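Local coordinates for protein beta-phosphoglucomutase (Bacteroides vulgatus, PDB 3DV9) that probably interconverts beta-glucose 1-phosphate and glucose 6-phosphate as a magnesium-dependent phosphomutase of the haloacid dehalogenase superfamily, at residues N74-S77 with R78-G82; E89-A92 with I93-K97; Y171-A174 with L175-G178. One frame throughout, in Å; residues are numbered along the deposited sequence. Where two conformers were deposited one is given.

Interaction 1 of 3, residues N74-S77 with R78-G82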
ATOM      1  N   ASN A  74      -5.500 -16.152 -10.879  1.00 29.53           N
ATOM      2  CA  ASN A  74      -5.278 -17.581 -10.606  1.00 29.55           C
ATOM      3  C   ASN A  74      -6.047 -18.111  -9.399  1.00 29.62           C
ATOM      4  O   ASN A  74      -6.507 -19.267  -9.417  1.00 29.86           O
ATOM      5  CB  ASN A  74      -3.793 -17.915 -10.493  1.00 30.42           C
ATOM      6  CG  ASN A  74      -3.122 -18.011 -11.837  1.00 30.52           C
ATOM      7  OD1 ASN A  74      -3.799 -18.117 -12.864  1.00 30.06           O
ATOM      8  ND2 ASN A  74      -1.790 -17.961 -11.846  1.00 30.31           N
ATOM      9  N   ILE A  75      -6.217 -17.268  -8.376  1.00 29.01           N
ATOM     10  CA  ILE A  75      -7.052 -17.636  -7.225  1.00 28.54           C
ATOM     11  C   ILE A  75      -8.461 -17.942  -7.696  1.00 27.23           C
ATOM     12  O   ILE A  75      -9.006 -19.005  -7.394  1.00 27.89           O
ATOM     13  CB  ILE A  75      -7.086 -16.511  -6.131  1.00 28.67           C
ATOM     14  CG1 ILE A  75      -5.747 -16.465  -5.388  1.00 29.32           C
ATOM     15  CG2 ILE A  75      -8.262 -16.718  -5.145  1.00 28.35           C
ATOM     16  CD1 ILE A  75      -5.495 -15.122  -4.699  1.00 27.19           C
ATOM     17  N   VAL A  76      -9.042 -17.029  -8.465  1.00 26.64           N
ATOM     18  CA  VAL A  76     -10.411 -17.192  -8.914  1.00 25.76           C
ATOM     19  C   VAL A  76     -10.518 -18.356  -9.913  1.00 24.50           C
ATOM     20  O   VAL A  76     -11.497 -19.112  -9.892  1.00 26.77           O
ATOM     21  CB  VAL A  76     -10.965 -15.902  -9.550  1.00 25.85           C
ATOM     22  CG1 VAL A  76     -12.401 -16.096 -10.009  1.00 25.33           C
ATOM     23  CG2 VAL A  76     -10.851 -14.736  -8.568  1.00 26.23           C
ATOM     24  N   SER A  77      -9.530 -18.491 -10.793  1.00 23.09           N
ATOM     25  CA  SER A  77      -9.539 -19.582 -11.783  1.00 20.73           C
ATOM     26  C   SER A  77      -9.478 -20.965 -11.125  1.00 20.62           C
ATOM     27  O   SER A  77     -10.249 -21.881 -11.483  1.00 19.35           O
ATOM     28  CB  SER A  77      -8.391 -19.423 -12.774  1.00 20.84           C
ATOM     29  OG  SER A  77      -8.436 -20.458 -13.751  1.00 17.59           O
ATOM     30  N   ARG A  78      -8.563 -21.115 -10.166  1.00 20.42           N
ATOM     31  CA  ARG A  78      -8.385 -22.393  -9.485  1.00 21.08           C
ATOM     32  C   ARG A  78      -9.683 -22.836  -8.845  1.00 21.13           C
ATOM     33  O   ARG A  78     -10.071 -23.992  -8.957  1.00 21.45           O
ATOM     34  CB  ARG A  78      -7.288 -22.327  -8.432  1.00 20.59           C
ATOM     35  CG  ARG A  78      -5.887 -22.443  -8.992  1.00 21.62           C
ATOM     36  CD  ARG A  78      -4.855 -22.717  -7.883  1.00 23.13           C
ATOM     37  NE  ARG A  78      -4.756 -21.631  -6.901  1.00 24.47           N
ATOM     38  CZ  ARG A  78      -4.030 -20.527  -7.063  1.00 25.35           C
ATOM     39  NH1 ARG A  78      -3.328 -20.340  -8.177  1.00 26.86           N
ATOM     40  NH2 ARG A  78      -4.006 -19.604  -6.109  1.00 26.76           N
ATOM     41  N   ARG A  79     -10.367 -21.910  -8.193  1.00 20.93           N
ATOM     42  CA  ARG A  79     -11.576 -22.271  -7.482  1.00 20.78           C
ATOM     43  C   ARG A  79     -12.781 -22.536  -8.385  1.00 20.45           C
ATOM     44  O   ARG A  79     -13.625 -23.362  -8.042  1.00 20.36           O
ATOM     45  CB  ARG A  79     -11.905 -21.247  -6.399  1.00 21.01           C
ATOM     46  CG  ARG A  79     -12.738 -20.087  -6.840  1.00 20.84           C
ATOM     47  CD  ARG A  79     -12.824 -19.091  -5.733  1.00 23.48           C
ATOM     48  NE  ARG A  79     -13.534 -17.892  -6.163  1.00 23.51           N
ATOM     49  CZ  ARG A  79     -13.348 -16.690  -5.642  1.00 19.40           C
ATOM     50  NH1 ARG A  79     -12.448 -16.522  -4.684  1.00 18.30           N
ATOM     51  NH2 ARG A  79     -14.045 -15.660  -6.108  1.00 19.57           N
ATOM     52  N   GLU A  80     -12.848 -21.859  -9.533  1.00 20.06           N
ATOM     53  CA  GLU A  80     -13.980 -22.009 -10.457  1.00 19.47           C
ATOM     54  C   GLU A  80     -13.762 -23.129 -11.467  1.00 19.08           C
ATOM     55  O   GLU A  80     -14.726 -23.766 -11.902  1.00 19.00           O
ATOM     56  CB  GLU A  80     -14.269 -20.702 -11.189  1.00 19.74           C
ATOM     57  CG  GLU A  80     -14.836 -19.606 -10.305  1.00 19.86           C
ATOM     58  CD  GLU A  80     -15.449 -18.456 -11.085  1.00 19.54           C
ATOM     59  OE1 GLU A  80     -15.469 -18.508 -12.347  1.00 21.41           O
ATOM     60  OE2 GLU A  80     -15.958 -17.522 -10.432  1.00 17.34           O
ATOM     61  N   ARG A  81     -12.493 -23.372 -11.810  1.00 18.35           N
ATOM     62  CA  ARG A  81     -12.101 -24.257 -12.913  1.00 18.13           C
ATOM     63  C   ARG A  81     -11.135 -25.357 -12.476  1.00 18.04           C
ATOM     64  O   ARG A  81     -10.879 -26.290 -13.232  1.00 17.23           O
ATOM     65  CB  ARG A  81     -11.437 -23.442 -14.030  1.00 17.54           C
ATOM     66  CG  ARG A  81     -12.300 -22.327 -14.598  1.00 17.89           C
ATOM     67  CD  ARG A  81     -11.722 -21.780 -15.906  1.00 17.66           C
ATOM     68  NE  ARG A  81     -10.400 -21.162 -15.733  1.00 15.29           N
ATOM     69  CZ  ARG A  81      -9.677 -20.650 -16.729  1.00 17.10           C
ATOM     70  NH1 ARG A  81     -10.135 -20.680 -17.976  1.00 19.40           N
ATOM     71  NH2 ARG A  81      -8.488 -20.132 -16.483  1.00 16.80           N
ATOM     72  N   GLY A  82     -10.568 -25.210 -11.274  1.00 18.56           N
ATOM     73  CA  GLY A  82      -9.644 -26.204 -10.710  1.00 18.65           C
ATOM     74  C   GLY A  82      -8.229 -26.189 -11.269  1.00 18.77           C
ATOM     75  O   GLY A  82      -7.460 -27.127 -11.035  1.00 18.34           O
TER
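Ser77 and Arg81, one turn apart, form the tight part of this contact. Arg81 presents one edge of its guanidinium to the serine hydroxyl, NE and NH2 lying 2.9 Å and 2.8 Å from Ser77 OG, which sits in the plane of the group. The hydroxyl faces the next turn because OG stands anti to the backbone N (chi1 -178°), and it is also hydrogen-bonded to His83 O, so three bonds grip this buried oxygen. The serine carbonyl is occupied too: Arg81 N reaches Ser77 O at 2.7 Å, and Gly82 N adds a weak bond. Here helix 69-81 ends, with Gly82 leaving helical geometry at positive phi (77°). The helix belongs to the helical cap inserted in the chain between strands 25-29 and 126-130, an insertion consistent with the cap of beta-phosphoglucomutases.

Where the long side chains of Arg78, Arg79 and Glu80 run toward solvent the contacts are looser. The Arg78 chain, bent at chi3, folds back so that one face of its guanidinium lies over Asn74 O; NH1 comes 3.4 Å from Asn74 CB and NH2 3.7 Å from Ile75 CG1, while a salt bridge to Asp84 engages NH1. Arg79 and Glu80 rest on the buried Val76. Arg79 NH2 is 4.1 Å from Val76 CG2, and NH1 goes on to a salt bridge with Glu60; Glu80 runs alongside, OE2 3.9 Å from Val76 CG1 and bonded to Gly55 N.

Interaction 2 of 3, residues E89-A92 with I93-K97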
ATOM      1  N   GLU A  89      -4.586 -15.955 -21.178  1.00 30.87           N
ATOM      2  CA  GLU A  89      -5.766 -15.441 -20.466  1.00 31.26           C
ATOM      3  C   GLU A  89      -5.387 -14.250 -19.584  1.00 31.12           C
ATOM      4  O   GLU A  89      -6.045 -13.200 -19.608  1.00 31.23           O
ATOM      5  CB  GLU A  89      -6.441 -16.532 -19.638  1.00 30.65           C
ATOM      6  CG  GLU A  89      -7.324 -17.472 -20.464  1.00 30.00           C
ATOM      7  CD  GLU A  89      -7.632 -18.757 -19.733  1.00 30.71           C
ATOM      8  OE1 GLU A  89      -6.826 -19.150 -18.846  1.00 31.10           O
ATOM      9  OE2 GLU A  89      -8.691 -19.364 -20.019  1.00 31.77           O
ATOM     10  N   ILE A  90      -4.291 -14.409 -18.847  1.00 31.31           N
ATOM     11  CA  ILE A  90      -3.857 -13.406 -17.879  1.00 30.67           C
ATOM     12  C   ILE A  90      -3.522 -12.078 -18.563  1.00 30.89           C
ATOM     13  O   ILE A  90      -3.927 -11.012 -18.108  1.00 30.68           O
ATOM     14  CB  ILE A  90      -2.665 -13.951 -17.029  1.00 30.61           C
ATOM     15  CG1 ILE A  90      -3.180 -15.026 -16.046  1.00 31.18           C
ATOM     16  CG2 ILE A  90      -1.929 -12.808 -16.275  1.00 28.86           C
ATOM     17  CD1 ILE A  90      -2.112 -15.972 -15.483  1.00 29.94           C
ATOM     18  N   LYS A  91      -2.790 -12.150 -19.668  1.00 31.20           N
ATOM     19  CA  LYS A  91      -2.480 -10.956 -20.445  1.00 31.95           C
ATOM     20  C   LYS A  91      -3.713 -10.223 -21.009  1.00 31.09           C
ATOM     21  O   LYS A  91      -3.757  -8.983 -21.008  1.00 30.50           O
ATOM     22  CB  LYS A  91      -1.498 -11.301 -21.570  1.00 32.09           C
ATOM     23  CG  LYS A  91      -1.113 -10.110 -22.430  1.00 35.25           C
ATOM     24  CD  LYS A  91      -0.443 -10.546 -23.713  1.00 37.76           C
ATOM     25  CE  LYS A  91       0.297  -9.372 -24.349  1.00 39.71           C
ATOM     26  NZ  LYS A  91       1.492  -9.818 -25.114  1.00 42.16           N
ATOM     27  N   ALA A  92      -4.684 -10.992 -21.502  1.00 30.28           N
ATOM     28  CA  ALA A  92      -5.955 -10.476 -22.017  1.00 30.16           C
ATOM     29  C   ALA A  92      -6.780  -9.801 -20.919  1.00 29.83           C
ATOM     30  O   ALA A  92      -7.347  -8.720 -21.117  1.00 29.48           O
ATOM     31  CB  ALA A  92      -6.753 -11.600 -22.657  1.00 29.46           C
ATOM     32  N   ILE A  93      -6.840 -10.453 -19.761  1.00 29.41           N
ATOM     33  CA  ILE A  93      -7.599  -9.938 -18.634  1.00 30.18           C
ATOM     34  C   ILE A  93      -6.934  -8.654 -18.136  1.00 30.15           C
ATOM     35  O   ILE A  93      -7.599  -7.629 -18.003  1.00 30.33           O
ATOM     36  CB  ILE A  93      -7.742 -10.984 -17.525  1.00 29.63           C
ATOM     37  CG1 ILE A  93      -8.598 -12.158 -18.034  1.00 30.22           C
ATOM     38  CG2 ILE A  93      -8.320 -10.333 -16.222  1.00 28.92           C
ATOM     39  CD1 ILE A  93      -8.533 -13.449 -17.143  1.00 31.60           C
ATOM     40  N   TYR A  94      -5.622  -8.683 -17.905  1.00 32.06           N
ATOM     41  CA  TYR A  94      -4.974  -7.458 -17.436  1.00 34.44           C
ATOM     42  C   TYR A  94      -5.162  -6.287 -18.418  1.00 35.36           C
ATOM     43  O   TYR A  94      -5.452  -5.152 -17.987  1.00 35.92           O
ATOM     44  CB  TYR A  94      -3.495  -7.650 -17.067  1.00 36.13           C
ATOM     45  CG  TYR A  94      -2.982  -6.489 -16.222  1.00 39.13           C
ATOM     46  CD1 TYR A  94      -3.549  -6.202 -14.957  1.00 40.09           C
ATOM     47  CD2 TYR A  94      -1.962  -5.648 -16.690  1.00 40.48           C
ATOM     48  CE1 TYR A  94      -3.103  -5.125 -14.185  1.00 41.84           C
ATOM     49  CE2 TYR A  94      -1.506  -4.553 -15.910  1.00 41.42           C
ATOM     50  CZ  TYR A  94      -2.083  -4.303 -14.660  1.00 40.50           C
ATOM     51  OH  TYR A  94      -1.635  -3.240 -13.879  1.00 42.94           O
ATOM     52  N   GLN A  95      -5.037  -6.557 -19.726  1.00 35.36           N
ATOM     53  CA  GLN A  95      -5.209  -5.513 -20.741  0.50 35.82           C
ATOM     54  C   GLN A  95      -6.617  -4.919 -20.684  1.00 35.58           C
ATOM     55  O   GLN A  95      -6.792  -3.694 -20.704  1.00 35.82           O
ATOM     56  CB  GLN A  95      -4.897  -6.043 -22.151  0.50 35.38           C
ATOM     57  CG  GLN A  95      -3.404  -6.129 -22.477  0.50 36.41           C
ATOM     58  CD  GLN A  95      -3.111  -6.390 -23.960  0.50 36.64           C
ATOM     59  OE1 GLN A  95      -4.021  -6.414 -24.797  0.50 38.73           O
ATOM     60  NE2 GLN A  95      -1.831  -6.597 -24.285  0.50 36.20           N
ATOM     61  N   ALA A  96      -7.624  -5.788 -20.607  1.00 35.19           N
ATOM     62  CA  ALA A  96      -9.004  -5.323 -20.553  1.00 34.93           C
ATOM     63  C   ALA A  96      -9.261  -4.488 -19.292  1.00 35.34           C
ATOM     64  O   ALA A  96      -9.980  -3.488 -19.338  1.00 35.15           O
ATOM     65  CB  ALA A  96      -9.992  -6.499 -20.653  1.00 35.42           C
ATOM     66  N   LYS A  97      -8.657  -4.902 -18.183  1.00 34.44           N
ATOM     67  CA  LYS A  97      -8.835  -4.235 -16.908  1.00 36.24           C
ATOM     68  C   LYS A  97      -8.199  -2.841 -16.928  1.00 36.59           C
ATOM     69  O   LYS A  97      -8.778  -1.874 -16.404  1.00 37.36           O
ATOM     70  CB  LYS A  97      -8.244  -5.085 -15.785  1.00 35.51           C
ATOM     71  CG  LYS A  97      -8.480  -4.495 -14.360  1.00 35.79           C
ATOM     72  CD  LYS A  97      -7.166  -4.268 -13.685  1.00 38.87           C
ATOM     73  CE  LYS A  97      -6.721  -2.816 -13.775  1.00 40.91           C
ATOM     74  NZ  LYS A  97      -7.014  -1.986 -12.542  1.00 37.73           N
TER
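Ile93 N bonds to Glu89 O at 2.9 Å, the first rung of a regular i to i+4 ladder through about two and a half turns of helix 87-101, part of the helical cap of this haloacid dehalogenase-type enzyme. Tyr94 N follows onto Ile90 O, almost straight at 171°, and then Gln95 N onto Lys91 O and Ala96 N onto Ala92 O, both at 3.0 Å.

The carboxylate of Glu89 finds its partners outside these turns, OE1 bonded to Thr86 N and OE2 paired with Arg81 of the preceding helix. Lys91 and Gln95 run side by side on the exposed flank, with Lys91 CE near the Gln95 amide, but the glutamine has two conformers and that approach is doubtful.

Apolar contacts face the neighbouring helices: Ile90 packs on Ala70 and Ile73, Ala96 on Ile48, and Ile93 on Met49, Ile73 and the loop residues Phe52 and Phe54. A van der Waals contact with a polar atom stands apart from these. Ile93 holds CG1 anti to its own carbonyl carbon (chi1 -66°), which brings that methylene back over the previous turn, 3.2 Å from Glu89 O, with CD1 3.5 Å from the same oxygen.

Interaction 3 of 3, residues Y171-A174 with L175-G178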
ATOM      1  N   TYR A 171       8.367  -3.977  -0.244  1.00 19.57           N
ATOM      2  CA  TYR A 171       8.899  -3.159   0.853  1.00 19.89           C
ATOM      3  C   TYR A 171      10.386  -3.394   1.083  1.00 20.50           C
ATOM      4  O   TYR A 171      11.132  -2.463   1.327  1.00 20.46           O
ATOM      5  CB  TYR A 171       8.066  -3.343   2.140  1.00 20.68           C
ATOM      6  CG  TYR A 171       6.739  -2.677   1.967  1.00 19.62           C
ATOM      7  CD1 TYR A 171       6.659  -1.289   1.799  1.00 20.89           C
ATOM      8  CD2 TYR A 171       5.551  -3.421   1.909  1.00 17.59           C
ATOM      9  CE1 TYR A 171       5.430  -0.654   1.574  1.00 20.19           C
ATOM     10  CE2 TYR A 171       4.278  -2.756   1.709  1.00 17.30           C
ATOM     11  CZ  TYR A 171       4.265  -1.392   1.537  1.00 18.68           C
ATOM     12  OH  TYR A 171       3.101  -0.721   1.312  1.00 18.72           O
ATOM     13  N   LEU A 172      10.825  -4.642   0.998  1.00 19.03           N
ATOM     14  CA  LEU A 172      12.262  -4.920   1.076  1.00 18.50           C
ATOM     15  C   LEU A 172      13.025  -4.191  -0.032  1.00 18.48           C
ATOM     16  O   LEU A 172      14.167  -3.690   0.183  1.00 19.34           O
ATOM     17  CB  LEU A 172      12.504  -6.433   1.005  1.00 17.78           C
ATOM     18  CG  LEU A 172      11.978  -7.267   2.189  1.00 19.73           C
ATOM     19  CD1 LEU A 172      12.001  -8.776   1.876  1.00 21.52           C
ATOM     20  CD2 LEU A 172      12.665  -6.918   3.504  1.00 21.21           C
HETATM   21  N   MSE A 173      12.422  -4.158  -1.229  1.00 18.45           N
HETATM   22  CA  MSE A 173      13.062  -3.497  -2.398  1.00 17.29           C
HETATM   23  C   MSE A 173      13.115  -1.992  -2.132  1.00 18.48           C
HETATM   24  O   MSE A 173      14.108  -1.318  -2.475  1.00 17.88           O
HETATM   25  CB  MSE A 173      12.322  -3.788  -3.692  1.00 16.67           C
HETATM   26  CG  MSE A 173      12.884  -3.054  -4.943  1.00 18.26           C
HETATM   27 SE   MSE A 173      14.704  -3.684  -5.303  0.70 24.35          SE
HETATM   28  CE  MSE A 173      14.158  -5.432  -6.051  1.00 21.84           C
ATOM     29  N   ALA A 174      12.045  -1.476  -1.522  1.00 18.99           N
ATOM     30  CA  ALA A 174      12.030  -0.057  -1.107  1.00 19.71           C
ATOM     31  C   ALA A 174      13.199   0.251  -0.153  1.00 19.90           C
ATOM     32  O   ALA A 174      13.894   1.225  -0.363  1.00 19.31           O
ATOM     33  CB  ALA A 174      10.702   0.354  -0.468  1.00 20.08           C
ATOM     34  N   LEU A 175      13.373  -0.544   0.897  1.00 19.96           N
ATOM     35  CA  LEU A 175      14.504  -0.313   1.839  1.00 21.14           C
ATOM     36  C   LEU A 175      15.857  -0.375   1.101  1.00 21.12           C
ATOM     37  O   LEU A 175      16.745   0.467   1.315  1.00 20.40           O
ATOM     38  CB  LEU A 175      14.480  -1.277   3.026  1.00 21.75           C
ATOM     39  CG  LEU A 175      13.222  -1.337   3.931  1.00 23.62           C
ATOM     40  CD1 LEU A 175      13.424  -2.467   4.943  1.00 25.53           C
ATOM     41  CD2 LEU A 175      13.127   0.015   4.639  1.00 25.13           C
ATOM     42  N   LYS A 176      15.986  -1.349   0.197  1.00 20.49           N
ATOM     43  CA  LYS A 176      17.211  -1.524  -0.557  1.00 19.63           C
ATOM     44  C   LYS A 176      17.506  -0.316  -1.436  1.00 19.99           C
ATOM     45  O   LYS A 176      18.621   0.211  -1.415  1.00 19.52           O
ATOM     46  CB  LYS A 176      17.124  -2.775  -1.419  1.00 19.76           C
ATOM     47  CG  LYS A 176      18.495  -3.156  -2.002  1.00 19.76           C
ATOM     48  CD  LYS A 176      18.386  -4.254  -3.030  1.00 22.17           C
ATOM     49  CE  LYS A 176      19.697  -4.450  -3.771  1.00 25.57           C
ATOM     50  NZ  LYS A 176      20.719  -4.890  -2.808  1.00 28.34           N
ATOM     51  N   LYS A 177      16.481   0.132  -2.179  1.00 19.77           N
ATOM     52  CA  LYS A 177      16.627   1.255  -3.108  1.00 21.35           C
ATOM     53  C   LYS A 177      17.008   2.539  -2.366  1.00 21.00           C
ATOM     54  O   LYS A 177      17.855   3.333  -2.844  1.00 20.60           O
ATOM     55  CB  LYS A 177      15.351   1.456  -3.951  1.00 21.17           C
ATOM     56  CG  LYS A 177      15.185   0.458  -5.086  1.00 21.68           C
ATOM     57  CD  LYS A 177      13.966   0.797  -5.919  1.00 25.20           C
ATOM     58  CE  LYS A 177      14.080   0.318  -7.354  1.00 30.74           C
ATOM     59  NZ  LYS A 177      13.552   1.374  -8.281  1.00 30.50           N
ATOM     60  N   GLY A 178      16.429   2.703  -1.177  1.00 21.80           N
ATOM     61  CA  GLY A 178      16.581   3.952  -0.423  1.00 22.36           C
ATOM     62  C   GLY A 178      17.798   3.945   0.474  1.00 22.81           C
ATOM     63  O   GLY A 178      18.258   5.001   0.930  1.00 23.58           O
TER
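Met173, present as selenomethionine, and Lys177 set their side chains at a slant to one another across one helical turn. The Met173 chain leaves with CG anti to the backbone N (chi1 176°) and then bends twice, so that its CG lies 4.1 Å from Lys177 CD and its SE 4.2 Å from Lys177 CG. Lys177 starts the other way, CG anti to its carbonyl carbon, and this draws its CG to 3.3 Å from Met173 O, the same carbonyl that accepts Lys177 N at 2.8 Å. Beyond this crossing the lysine heads for the edge of the sheet, where NZ makes a salt bridge with Asp160 and a hydrogen bond to Met155 O. A leucine here has no ammonium group, which would probably leave Asp160 without its cationic mate and Met155 O without this donor.

Helix 169-178 lies in the beta-alpha-beta crossover from strand 155-156 to strand 185-189 of the Rossmann-like core, packing across the strands that lie between them. Ala174 turns its methyl to Met128, Val130, Leu27 and Val156, close to the sheet. Leu175 places CG 3.5 Å from Tyr171 O and packs on Leu27 and Ile203. Tyr171 diverges from the following turn: its ring runs past Leu27 and Val130 to Asp29, a ligand of the magnesium ion, and its OH is hydrogen-bonded to Glu189. On the outward flank, Lys176 CB lies 3.5 Å from Leu172 O, and the rest of the lysine extends away.

Interactions 1 and 2 lie on successive helices of the cap, their centres 16 Å apart, and they touch directly: Arg81 NH1 forms a salt bridge with Glu89 OE2 at 2.8 Å, and Asn74 OD1, hydrogen-bonded to Ala85 N, packs 3.8 Å from Ile90 CD1. Interaction 3 belongs to the core domain and meets neither; its nearest atoms are about 17 Å from interaction 1 and about 16 Å from interaction 2. The magnesium site, formed by Asp29, Asp31, Glu65 and Asn190, is closer to the core contact: the side chain of Tyr171 is about 7 Å from the ion, that of Tyr94 about 13 Å. This is consistent with a catalytic centre between cap and core.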